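EAL domain protein (PDB 6IJ2) degrades the cyclic dinucleotides c-di-GMP and cGAMP as an EAL-family phosphodiesterase, here holding the linear dinucleotide 5'-pGpG together with calcium ions. Local coordinates at residues A[78-83]-A[90-95]; A[29-34]-A[45-50]; A[25-30]-A[242-247]. The protein carries 1 engineered substitution. One frame throughout, in Å; residues are numbered along the deposited sequence.

Interaction 1: residues A[78-83]-A[90-95]. With CA (calcium ion), chain J; nucleotides of chain B.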
loop_
_atom_site.group_PDB
_atom_site.type_symbol
_atom_site.label_atom_id
_atom_site.label_comp_id
_atom_site.label_asym_id
_atom_site.label_seq_id
_atom_site.Cartn_x
_atom_site.Cartn_y
_atom_site.Cartn_z
ATOM N N LYS A 78 -19.579 23.415 4.639
ATOM C CA LYS A 78 -20.880 22.775 4.829
ATOM C C LYS A 78 -20.839 21.770 5.971
ATOM O O LYS A 78 -21.792 21.673 6.757
ATOM C CB LYS A 78 -21.322 22.085 3.541
ATOM C CG LYS A 78 -21.682 23.026 2.412
ATOM C CD LYS A 78 -21.949 22.238 1.140
ATOM C CE LYS A 78 -22.423 23.144 0.014
ATOM N NZ LYS A 78 -23.764 23.730 0.281
ATOM N N ALA A 79 -19.751 20.999 6.067
ATOM C CA ALA A 79 -19.625 20.010 7.135
ATOM C C ALA A 79 -19.571 20.685 8.498
ATOM O O ALA A 79 -20.239 20.256 9.447
ATOM C CB ALA A 79 -18.374 19.156 6.925
ATOM N N ILE A 80 -18.774 21.748 8.612
ATOM C CA ILE A 80 -18.672 22.468 9.878
ATOM C C ILE A 80 -19.995 23.141 10.222
ATOM O O ILE A 80 -20.447 23.103 11.375
ATOM C CB ILE A 80 -17.506 23.475 9.813
ATOM C CG1 ILE A 80 -16.167 22.736 9.699
ATOM C CG2 ILE A 80 -17.528 24.434 11.015
ATOM C CD1 ILE A 80 -15.002 23.637 9.363
ATOM N N ALA A 81 -20.654 23.747 9.229
ATOM C CA ALA A 81 -21.906 24.455 9.495
ATOM C C ALA A 81 -23.009 23.498 9.930
ATOM O O ALA A 81 -23.766 23.798 10.863
ATOM C CB ALA A 81 -22.341 25.239 8.258
ATOM N N LEU A 82 -23.116 22.343 9.267
ATOM C CA LEU A 82 -24.147 21.376 9.635
ATOM C C LEU A 82 -23.859 20.762 10.991
ATOM O O LEU A 82 -24.772 20.585 11.802
ATOM C CB LEU A 82 -24.248 20.270 8.586
ATOM C CG LEU A 82 -25.410 20.290 7.601
ATOM C CD1 LEU A 82 -25.246 19.160 6.572
ATOM C CD2 LEU A 82 -26.752 20.186 8.309
ATOM N N ALA A 83 -22.602 20.386 11.233
ATOM C CA ALA A 83 -22.252 19.794 12.519
ATOM C C ALA A 83 -22.576 20.745 13.659
ATOM O O ALA A 83 -23.099 20.329 14.701
ATOM C CB ALA A 83 -20.773 19.412 12.535
ATOM N N SER A 90 -18.518 16.369 19.752
ATOM C CA SER A 90 -17.343 15.526 19.626
ATOM C C SER A 90 -16.623 15.855 18.310
ATOM O O SER A 90 -16.785 16.951 17.760
ATOM C CB SER A 90 -17.766 14.055 19.739
ATOM O OG SER A 90 -18.626 13.685 18.674
ATOM N N LYS A 91 -15.832 14.910 17.805
ATOM C CA LYS A 91 -14.972 15.183 16.656
ATOM C C LYS A 91 -15.750 15.203 15.341
ATOM O O LYS A 91 -16.716 14.458 15.156
ATOM C CB LYS A 91 -13.845 14.151 16.583
ATOM C CG LYS A 91 -12.919 14.177 17.809
ATOM C CD LYS A 91 -11.728 15.091 17.603
ATOM C CE LYS A 91 -10.857 15.163 18.855
ATOM N NZ LYS A 91 -10.325 13.826 19.225
ATOM N N LEU A 92 -15.336 16.098 14.443
ATOM C CA LEU A 92 -15.810 16.144 13.065
ATOM C C LEU A 92 -14.657 15.736 12.147
ATOM O O LEU A 92 -13.599 16.376 12.149
ATOM C CB LEU A 92 -16.330 17.543 12.721
ATOM C CG LEU A 92 -16.726 17.763 11.258
ATOM C CD1 LEU A 92 -17.904 16.862 10.876
ATOM C CD2 LEU A 92 -16.993 19.212 10.929
ATOM N N SER A 93 -14.859 14.681 11.362
ATOM C CA SER A 93 -13.809 14.137 10.500
ATOM C C SER A 93 -14.168 14.422 9.051
ATOM O O SER A 93 -15.265 14.076 8.604
ATOM C CB SER A 93 -13.632 12.643 10.727
ATOM O OG SER A 93 -12.407 12.187 10.168
ATOM N N ILE A 94 -13.251 15.060 8.328
ATOM C CA ILE A 94 -13.508 15.544 6.978
ATOM C C ILE A 94 -12.524 14.877 6.039
ATOM O O ILE A 94 -11.331 14.774 6.346
ATOM C CB ILE A 94 -13.392 17.077 6.876
ATOM C CG1 ILE A 94 -14.394 17.731 7.828
ATOM C CG2 ILE A 94 -13.649 17.553 5.440
ATOM C CD1 ILE A 94 -14.136 19.212 8.067
ATOM N N ASN A 95 -13.028 14.424 4.899
ATOM C CA ASN A 95 -12.179 13.796 3.895
ATOM C C ASN A 95 -11.432 14.870 3.119
ATOM O O ASN A 95 -12.041 15.821 2.623
ATOM C CB ASN A 95 -13.015 12.948 2.937
ATOM C CG ASN A 95 -13.551 11.687 3.589
ATOM O OD1 ASN A 95 -12.829 10.704 3.744
ATOM N ND2 ASN A 95 -14.823 11.709 3.970
HETATM CA CA CA J . -12.818 8.628 4.895
ATOM P P G B 2 -19.825 7.171 0.504
ATOM O OP1 G B 2 -20.346 8.010 1.528
ATOM O OP2 G B 2 -20.644 6.813 -0.606
ATOM O "O5'" G B 2 -18.495 7.789 -0.074
ATOM C "C5'" G B 2 -17.922 7.334 -1.293
ATOM C "C4'" G B 2 -16.565 7.953 -1.478
ATOM O "O4'" G B 2 -16.696 9.388 -1.486
ATOM C "C3'" G B 2 -15.539 7.630 -0.393
ATOM O "O3'" G B 2 -14.264 7.341 -0.934
ATOM C "C2'" G B 2 -15.433 8.931 0.387
ATOM O "O2'" G B 2 -14.197 9.179 1.001
ATOM C "C1'" G B 2 -15.686 9.954 -0.711
ATOM N N9 G B 2 -16.186 11.192 -0.142
ATOM C C8 G B 2 -17.347 11.369 0.562
ATOM N N7 G B 2 -17.494 12.583 1.009
ATOM C C5 G B 2 -16.349 13.238 0.596
ATOM C C6 G B 2 -15.940 14.577 0.786
ATOM O O6 G B 2 -16.514 15.473 1.394
ATOM N N1 G B 2 -14.716 14.829 0.191
ATOM C C2 G B 2 -13.971 13.905 -0.490
ATOM N N2 G B 2 -12.810 14.336 -0.983
ATOM N N3 G B 2 -14.347 12.657 -0.689
ATOM C C4 G B 2 -15.536 12.393 -0.123
HETATM O O HOH W 1 -13.705 6.816 6.037
#
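Leu92 pushes one methyl, CD2, into the helix surface formed by Ala79, Ile80 and Ala83, and this is the tight part of the contact. CD2 comes to 3.7 Å from Ala79 O and 3.8 Å from the CA of Ile80, so it meets the helix backbone as well as its side chains. Leu92 CG stands anti to its own backbone N (chi1 174°), which sends CD2 toward the helix backbone. Ile80 lies crosswise to it at about a right angle, with its CG1 3.8 Å from Leu92 CD2, while Ala83 CB, one turn on from Ala79, lies 4.1 Å from the same methyl. The small alanines allow this approach, with the helix and strand axes 9.6 Å apart and running nearly antiparallel, at 157°. At Ile94, the next strand residue that faces the helix, the packing slackens: Ile94 CG1 is 4.3 Å from Ala79 CB, and its CD1 only brushes Ile80. No hydrogen bond crosses the interface. The partly exposed helix side, with Lys78 and Ala81, is turned from the strand; there Lys78 makes a salt bridge with Asp25 and a cation-pi contact with Phe26. On the strand's other face Ser93 and Asn95 point into the active site, where Asn95 OD1 binds calcium at 2.4 Å beside Glu45, Glu128 and Asp158, and Asn95 CB packs against the guanine of G2 of chain B. Helix 68-85, after the short helix 56-60, is the main helix of the beta-alpha-beta crossover from strand 41-49 to the parallel strand 91-96 in the EAL barrel. Between helix and sheet, Leu92 also touches Phe30, Ala46 and Phe120, whereas Ile80 and Ile94 reach Ile125 of strand 125-129.

Interaction 2: residues A[29-34]-A[45-50]. With CA (calcium ion), chain J; nucleotides of chain B.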
loop_
_atom_site.group_PDB
_atom_site.type_symbol
_atom_site.label_atom_id
_atom_site.label_comp_id
_atom_site.label_asym_id
_atom_site.label_seq_id
_atom_site.Cartn_x
_atom_site.Cartn_y
_atom_site.Cartn_z
ATOM N N ALA A 29 -23.913 14.022 4.755
ATOM C CA ALA A 29 -24.346 13.007 5.696
ATOM C C ALA A 29 -23.246 12.821 6.733
ATOM O O ALA A 29 -22.110 13.267 6.546
ATOM C CB ALA A 29 -24.653 11.679 4.991
ATOM N N PHE A 30 -23.594 12.182 7.842
ATOM C CA PHE A 30 -22.660 11.982 8.942
ATOM C C PHE A 30 -22.751 10.542 9.417
ATOM O O PHE A 30 -23.846 9.991 9.561
ATOM C CB PHE A 30 -22.950 12.962 10.122
ATOM C CG PHE A 30 -22.775 14.401 9.754
ATOM C CD1 PHE A 30 -21.525 15.000 9.820
ATOM C CD2 PHE A 30 -23.850 15.144 9.289
ATOM C CE1 PHE A 30 -21.358 16.337 9.456
ATOM C CE2 PHE A 30 -23.693 16.472 8.922
ATOM C CZ PHE A 30 -22.445 17.071 9.005
ATOM N N GLN A 31 -21.594 9.930 9.666
ATOM C CA GLN A 31 -21.572 8.563 10.149
ATOM C C GLN A 31 -20.769 8.504 11.442
ATOM O O GLN A 31 -19.618 8.973 11.476
ATOM C CB GLN A 31 -20.969 7.599 9.111
ATOM C CG GLN A 31 -21.045 6.158 9.577
ATOM C CD GLN A 31 -20.462 5.191 8.572
ATOM O OE1 GLN A 31 -19.507 5.522 7.872
ATOM N NE2 GLN A 31 -21.037 3.983 8.491
ATOM N N PRO A 32 -21.318 7.932 12.513
ATOM C CA PRO A 32 -20.610 7.960 13.802
ATOM C C PRO A 32 -19.414 7.015 13.864
ATOM O O PRO A 32 -19.379 5.947 13.243
ATOM C CB PRO A 32 -21.689 7.547 14.812
ATOM C CG PRO A 32 -22.664 6.757 14.029
ATOM C CD PRO A 32 -22.671 7.364 12.638
ATOM N N ILE A 33 -18.411 7.457 14.618
ATOM C CA ILE A 33 -17.268 6.655 15.028
ATOM C C ILE A 33 -17.474 6.365 16.504
ATOM O O ILE A 33 -17.674 7.298 17.284
ATOM C CB ILE A 33 -15.952 7.417 14.789
ATOM C CG1 ILE A 33 -15.778 7.714 13.293
ATOM C CG2 ILE A 33 -14.748 6.648 15.340
ATOM C CD1 ILE A 33 -14.696 8.761 13.001
ATOM N N VAL A 34 -17.437 5.093 16.886
ATOM C CA VAL A 34 -17.824 4.666 18.229
ATOM C C VAL A 34 -16.573 4.241 18.974
ATOM O O VAL A 34 -15.728 3.538 18.412
ATOM C CB VAL A 34 -18.839 3.511 18.173
ATOM C CG1 VAL A 34 -19.204 3.047 19.568
ATOM C CG2 VAL A 34 -20.081 3.926 17.413
ATOM N N GLU A 45 -17.874 11.133 10.768
ATOM C CA GLU A 45 -17.272 11.449 9.485
ATOM C C GLU A 45 -18.321 12.125 8.611
ATOM O O GLU A 45 -19.462 11.649 8.522
ATOM C CB GLU A 45 -16.724 10.193 8.800
ATOM C CG GLU A 45 -16.116 10.516 7.460
ATOM C CD GLU A 45 -15.564 9.319 6.723
ATOM O OE1 GLU A 45 -15.797 8.161 7.150
ATOM O OE2 GLU A 45 -14.881 9.564 5.711
ATOM N N ALA A 46 -17.955 13.273 8.029
ATOM C CA ALA A 46 -18.812 13.973 7.076
ATOM C C ALA A 46 -18.626 13.387 5.678
ATOM O O ALA A 46 -17.494 13.218 5.208
ATOM C CB ALA A 46 -18.499 15.472 7.066
ATOM N N LEU A 47 -19.742 13.108 5.000
ATOM C CA LEU A 47 -19.730 12.437 3.703
ATOM C C LEU A 47 -20.636 13.192 2.746
ATOM O O LEU A 47 -21.789 13.474 3.077
ATOM C CB LEU A 47 -20.208 10.996 3.827
ATOM C CG LEU A 47 -19.338 10.114 4.724
ATOM C CD1 LEU A 47 -20.134 8.903 5.131
ATOM C CD2 LEU A 47 -18.067 9.696 3.981
ATOM N N VAL A 48 -20.118 13.497 1.561
ATOM C CA VAL A 48 -20.851 14.323 0.607
ATOM C C VAL A 48 -22.090 13.590 0.094
ATOM O O VAL A 48 -22.074 12.373 -0.137
ATOM C CB VAL A 48 -19.901 14.725 -0.535
ATOM C CG1 VAL A 48 -20.449 14.313 -1.883
ATOM C CG2 VAL A 48 -19.626 16.209 -0.496
ATOM N N ARG A 49 -23.179 14.339 -0.093
ATOM C CA ARG A 49 -24.428 13.820 -0.630
ATOM C C ARG A 49 -25.062 14.897 -1.490
ATOM O O ARG A 49 -24.823 16.088 -1.286
ATOM C CB ARG A 49 -25.431 13.427 0.471
ATOM C CG ARG A 49 -25.008 12.260 1.349
ATOM C CD ARG A 49 -24.927 10.971 0.542
ATOM N NE ARG A 49 -24.578 9.839 1.392
ATOM C CZ ARG A 49 -23.331 9.436 1.609
ATOM N NH1 ARG A 49 -23.083 8.400 2.402
ATOM N NH2 ARG A 49 -22.329 10.080 1.038
ATOM N N GLY A 50 -25.875 14.471 -2.449
ATOM C CA GLY A 50 -26.675 15.415 -3.200
ATOM C C GLY A 50 -27.746 16.042 -2.325
ATOM O O GLY A 50 -28.006 15.615 -1.198
HETATM CA CA CA J . -12.818 8.628 4.895
ATOM P P G B 2 -19.825 7.171 0.504
ATOM O OP1 G B 2 -20.346 8.010 1.528
ATOM O OP2 G B 2 -20.644 6.813 -0.606
ATOM O "O5'" G B 2 -18.495 7.789 -0.074
ATOM C "C5'" G B 2 -17.922 7.334 -1.293
ATOM C "C4'" G B 2 -16.565 7.953 -1.478
ATOM O "O4'" G B 2 -16.696 9.388 -1.486
ATOM C "C3'" G B 2 -15.539 7.630 -0.393
ATOM O "O3'" G B 2 -14.264 7.341 -0.934
ATOM C "C2'" G B 2 -15.433 8.931 0.387
ATOM O "O2'" G B 2 -14.197 9.179 1.001
ATOM C "C1'" G B 2 -15.686 9.954 -0.711
ATOM N N9 G B 2 -16.186 11.192 -0.142
ATOM C C8 G B 2 -17.347 11.369 0.562
ATOM N N7 G B 2 -17.494 12.583 1.009
ATOM C C5 G B 2 -16.349 13.238 0.596
ATOM C C6 G B 2 -15.940 14.577 0.786
ATOM O O6 G B 2 -16.514 15.473 1.394
ATOM N N1 G B 2 -14.716 14.829 0.191
ATOM C C2 G B 2 -13.971 13.905 -0.490
ATOM N N2 G B 2 -12.810 14.336 -0.983
ATOM N N3 G B 2 -14.347 12.657 -0.689
ATOM C C4 G B 2 -15.536 12.393 -0.123
ATOM O OP3 G B 1 -12.916 5.256 3.508
ATOM P P G B 1 -13.602 6.078 2.547
ATOM O OP1 G B 1 -13.796 7.405 3.045
ATOM O OP2 G B 1 -12.877 5.929 1.329
ATOM O "O5'" G B 1 -14.977 5.334 2.374
ATOM C "C5'" G B 1 -16.177 5.835 2.952
ATOM C "C4'" G B 1 -17.369 5.125 2.356
ATOM O "O4'" G B 1 -17.601 3.897 3.072
ATOM C "C3'" G B 1 -18.700 5.884 2.388
ATOM O "O3'" G B 1 -19.378 5.871 1.148
ATOM C "C2'" G B 1 -19.524 5.098 3.397
ATOM O "O2'" G B 1 -20.900 5.051 3.159
ATOM C "C1'" G B 1 -18.973 3.696 3.205
ATOM N N9 G B 1 -19.202 2.832 4.354
ATOM C C8 G B 1 -19.206 3.199 5.676
ATOM N N7 G B 1 -19.431 2.202 6.482
ATOM C C5 G B 1 -19.573 1.110 5.642
ATOM C C6 G B 1 -19.824 -0.252 5.943
ATOM O O6 G B 1 -19.989 -0.774 7.037
ATOM N N1 G B 1 -19.904 -1.024 4.793
ATOM C C2 G B 1 -19.748 -0.547 3.519
ATOM N N2 G B 1 -19.839 -1.448 2.545
ATOM N N3 G B 1 -19.498 0.715 3.226
ATOM C C4 G B 1 -19.422 1.483 4.328
HETATM O O HOH W 2 -17.416 6.257 6.007
HETATM O O HOH W 1 -13.705 6.816 6.037
#
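Gln31 and Glu45 face each other across an antiparallel hydrogen-bonded pair; their side chains leave the same face of the sheet and spread apart toward their ends. Both have CG anti to the backbone N (chi1 -176° and 179°) and run on extended, carrying the Glu45 carboxylate to calcium and the Gln31 amide to the imidazole side of the G1 base of chain B. Gln31 NE2 is close to G1 N7 (3.1 Å), without a hydrogen bond, and bonds to Ala240 O. Water 2 and Gln235 NE2 fill the span between Gln31 OE1 and Glu45 OE1, each giving protons to both oxygens. Glu45 OE2 binds calcium at 2.4 Å, as does G1 OP1. Glu45, Ala46 and Leu47 spell the Glu-Ala-Leu signature that names the family. Ala29, paired with Leu47 through Ala29 N to Leu47 O and Leu47 N to Ala29 O bonds of 2.8 Å, sets its CB over one face of the Arg49 guanidinium, toward the rim, and against Arg49 CG. Arg49 bends at chi2 (-65°), bringing NH1 and NH2 to a single phosphate oxygen, OP1 of G2 of chain B, each at 2.9 Å; NH2 also bonds to Val48 O from above the carbonyl plane, which limits the group's rotation. The Val48 N makes a nearly straight 2.8 Å bond to G2 N7, so this strand holds both the base and the phosphate of G2. Behind the sheet, the Phe30 ring meets Ala46 obliquely at a non-hydrogen-bonded pair, CE1 lying 3.8 Å from Ala46 CB. Strands 27-35 and 41-49 form the hairpin of the first two strands of the barrel. Phe30 and Ala46 lie under Leu82 and Ala79 of helix 68-85, Val48 packs on helix 56-60, and strand 233-244 adjoins the first strand.

Interaction 3: residues A[25-30]-A[242-247]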
loop_
_atom_site.group_PDB
_atom_site.type_symbol
_atom_site.label_atom_id
_atom_site.label_comp_id
_atom_site.label_asym_id
_atom_site.label_seq_id
_atom_site.Cartn_x
_atom_site.Cartn_y
_atom_site.Cartn_z
ATOM N N ASP A 25 -24.917 22.039 -6.343
ATOM C CA ASP A 25 -24.960 22.167 -4.889
ATOM C C ASP A 25 -25.024 20.747 -4.297
ATOM O O ASP A 25 -25.286 19.804 -4.995
ATOM C CB ASP A 25 -26.125 23.021 -4.409
ATOM C CG ASP A 25 -25.835 23.710 -3.085
ATOM O OD1 ASP A 25 -24.699 23.690 -2.623
ATOM O OD2 ASP A 25 -26.740 24.295 -2.501
ATOM N N PHE A 26 -24.838 20.627 -2.992
ATOM C CA PHE A 26 -24.777 19.343 -2.302
ATOM C C PHE A 26 -24.816 19.629 -0.807
ATOM O O PHE A 26 -24.794 20.786 -0.380
ATOM C CB PHE A 26 -23.514 18.559 -2.676
ATOM C CG PHE A 26 -22.247 19.300 -2.376
ATOM C CD1 PHE A 26 -21.753 20.242 -3.264
ATOM C CD2 PHE A 26 -21.560 19.070 -1.198
ATOM C CE1 PHE A 26 -20.600 20.942 -2.979
ATOM C CE2 PHE A 26 -20.399 19.762 -0.915
ATOM C CZ PHE A 26 -19.922 20.703 -1.803
ATOM N N THR A 27 -24.874 18.565 -0.017
ATOM C CA THR A 27 -24.861 18.716 1.434
ATOM C C THR A 27 -24.103 17.525 2.009
ATOM O O THR A 27 -23.368 16.845 1.287
ATOM C CB THR A 27 -26.296 18.876 1.976
ATOM O OG1 THR A 27 -26.259 19.191 3.373
ATOM C CG2 THR A 27 -27.111 17.613 1.765
ATOM N N MET A 28 -24.282 17.268 3.303
ATOM C CA MET A 28 -23.502 16.264 4.006
ATOM C C MET A 28 -24.395 15.260 4.714
ATOM O O MET A 28 -25.480 15.591 5.199
ATOM C CB MET A 28 -22.565 16.892 5.040
ATOM C CG MET A 28 -21.443 17.715 4.463
ATOM S SD MET A 28 -20.201 16.698 3.623
ATOM C CE MET A 28 -19.558 17.961 2.532
ATOM N N ALA A 29 -23.913 14.022 4.755
ATOM C CA ALA A 29 -24.346 13.007 5.696
ATOM C C ALA A 29 -23.246 12.821 6.733
ATOM O O ALA A 29 -22.110 13.267 6.546
ATOM C CB ALA A 29 -24.653 11.679 4.991
ATOM N N PHE A 30 -23.594 12.182 7.842
ATOM C CA PHE A 30 -22.660 11.982 8.942
ATOM C C PHE A 30 -22.751 10.542 9.417
ATOM O O PHE A 30 -23.846 9.991 9.561
ATOM C CB PHE A 30 -22.950 12.962 10.122
ATOM C CG PHE A 30 -22.775 14.401 9.754
ATOM C CD1 PHE A 30 -21.525 15.000 9.820
ATOM C CD2 PHE A 30 -23.850 15.144 9.289
ATOM C CE1 PHE A 30 -21.358 16.337 9.456
ATOM C CE2 PHE A 30 -23.693 16.472 8.922
ATOM C CZ PHE A 30 -22.445 17.071 9.005
ATOM N N PRO A 242 -24.526 6.106 7.464
ATOM C CA PRO A 242 -24.519 7.574 7.391
ATOM C C PRO A 242 -25.925 8.156 7.471
ATOM O O PRO A 242 -26.887 7.590 6.952
ATOM C CB PRO A 242 -23.878 7.852 6.028
ATOM C CG PRO A 242 -22.975 6.636 5.801
ATOM C CD PRO A 242 -23.772 5.487 6.351
ATOM N N GLY A 243 -26.040 9.308 8.122
ATOM C CA GLY A 243 -27.332 9.953 8.219
ATOM C C GLY A 243 -27.369 11.251 7.447
ATOM O O GLY A 243 -26.552 12.145 7.694
ATOM N N PHE A 244 -28.315 11.364 6.517
ATOM C CA PHE A 244 -28.443 12.556 5.690
ATOM C C PHE A 244 -28.801 13.755 6.552
ATOM O O PHE A 244 -29.870 13.778 7.169
ATOM C CB PHE A 244 -29.516 12.332 4.626
ATOM C CG PHE A 244 -29.715 13.496 3.704
ATOM C CD1 PHE A 244 -28.837 13.731 2.668
ATOM C CD2 PHE A 244 -30.791 14.355 3.873
ATOM C CE1 PHE A 244 -29.023 14.797 1.811
ATOM C CE2 PHE A 244 -30.984 15.427 3.020
ATOM C CZ PHE A 244 -30.096 15.649 1.988
ATOM N N GLU A 245 -27.897 14.739 6.599
ATOM C CA GLU A 245 -28.080 15.972 7.371
ATOM C C GLU A 245 -28.523 15.677 8.802
ATOM O O GLU A 245 -29.335 16.396 9.388
ATOM C CB GLU A 245 -29.062 16.918 6.666
ATOM C CG GLU A 245 -28.570 17.371 5.294
ATOM C CD GLU A 245 -29.345 18.558 4.730
ATOM O OE1 GLU A 245 -30.587 18.598 4.871
ATOM O OE2 GLU A 245 -28.705 19.457 4.139
ATOM N N SER A 246 -27.969 14.618 9.386
ATOM C CA SER A 246 -28.339 14.242 10.742
ATOM C C SER A 246 -27.186 13.500 11.402
ATOM O O SER A 246 -26.259 13.033 10.735
ATOM C CB SER A 246 -29.604 13.381 10.763
ATOM O OG SER A 246 -29.409 12.184 10.028
ATOM N N LEU A 247 -27.256 13.411 12.733
ATOM C CA LEU A 247 -26.287 12.672 13.538
ATOM C C LEU A 247 -26.932 11.369 13.989
ATOM O O LEU A 247 -27.678 11.359 14.984
ATOM C CB LEU A 247 -25.837 13.498 14.748
ATOM C CG LEU A 247 -25.206 14.847 14.405
ATOM C CD1 LEU A 247 -24.814 15.604 15.673
ATOM C CD2 LEU A 247 -24.002 14.660 13.472
#
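The closure of the EAL barrel lies here, where the first strand, 27-35, pairs in antiparallel fashion with the end of the last, 233-244. Phe30 and Gly243 form the hydrogen-bonded pair, with Gly243 N to Phe30 O at 2.7 Å and Phe30 N to Gly243 O at 3.0 Å. At the neighbouring non-hydrogen-bonded pair Ala29 and Phe244 bring their CA atoms to 4.1 Å, and Ala29 CB rests against Pro242 CB. The chain then turns at Glu245, whose left-handed backbone conformation (phi 49°, psi 38°) accompanies a bond from its N to Met28 O at 2.9 Å. Doubling back, it sets Ser246 O at the edge of the Phe30 ring and Leu247 CD2 3.9 Å from Phe30 CB. Glu245 CG lies over one face of the Phe244 ring, toward its edge, and the side chain crosses Thr27 at about a right angle. Thr27 OG1, anti to the backbone N (chi1 -173°), donates to Glu245 OE2 at 2.6 Å on the anti lone pair; Thr27 CG2 sits 3.4 Å from Phe244 CE1. The short hydroxyl-carboxylate bond, probably strengthened by the charge on Glu245, thus adds a polar tie beyond the backbone ladder, between the start of the first strand and the turn after the last.

Overall arrangement
The three contacts lie on one side of the barrel, with interactions 2 and 3 built on opposite edges of strand 27-35 and sharing Ala29 and Phe30; their centres are about 6 Å apart. Interaction 1 joins interaction 2 through the next strand: Ser93 O lies 2.9 Å from Ala46 N, and Asn95 ND2 lies 2.8 Å from Glu45 OE2, probable hydrogen bonds beside the calcium that both contacts bind. Lys78 NZ, 3.1 Å from Asp25 OD1, ties the helix of interaction 1 to the start of interaction 3. Of the three, interaction 2 makes the hydrogen bonds to G2 and carries Glu45 to the calcium, 78-83/90-95 supplies a further ligand, Asn95, to the same calcium, and 25-30/242-247 closes the sheet.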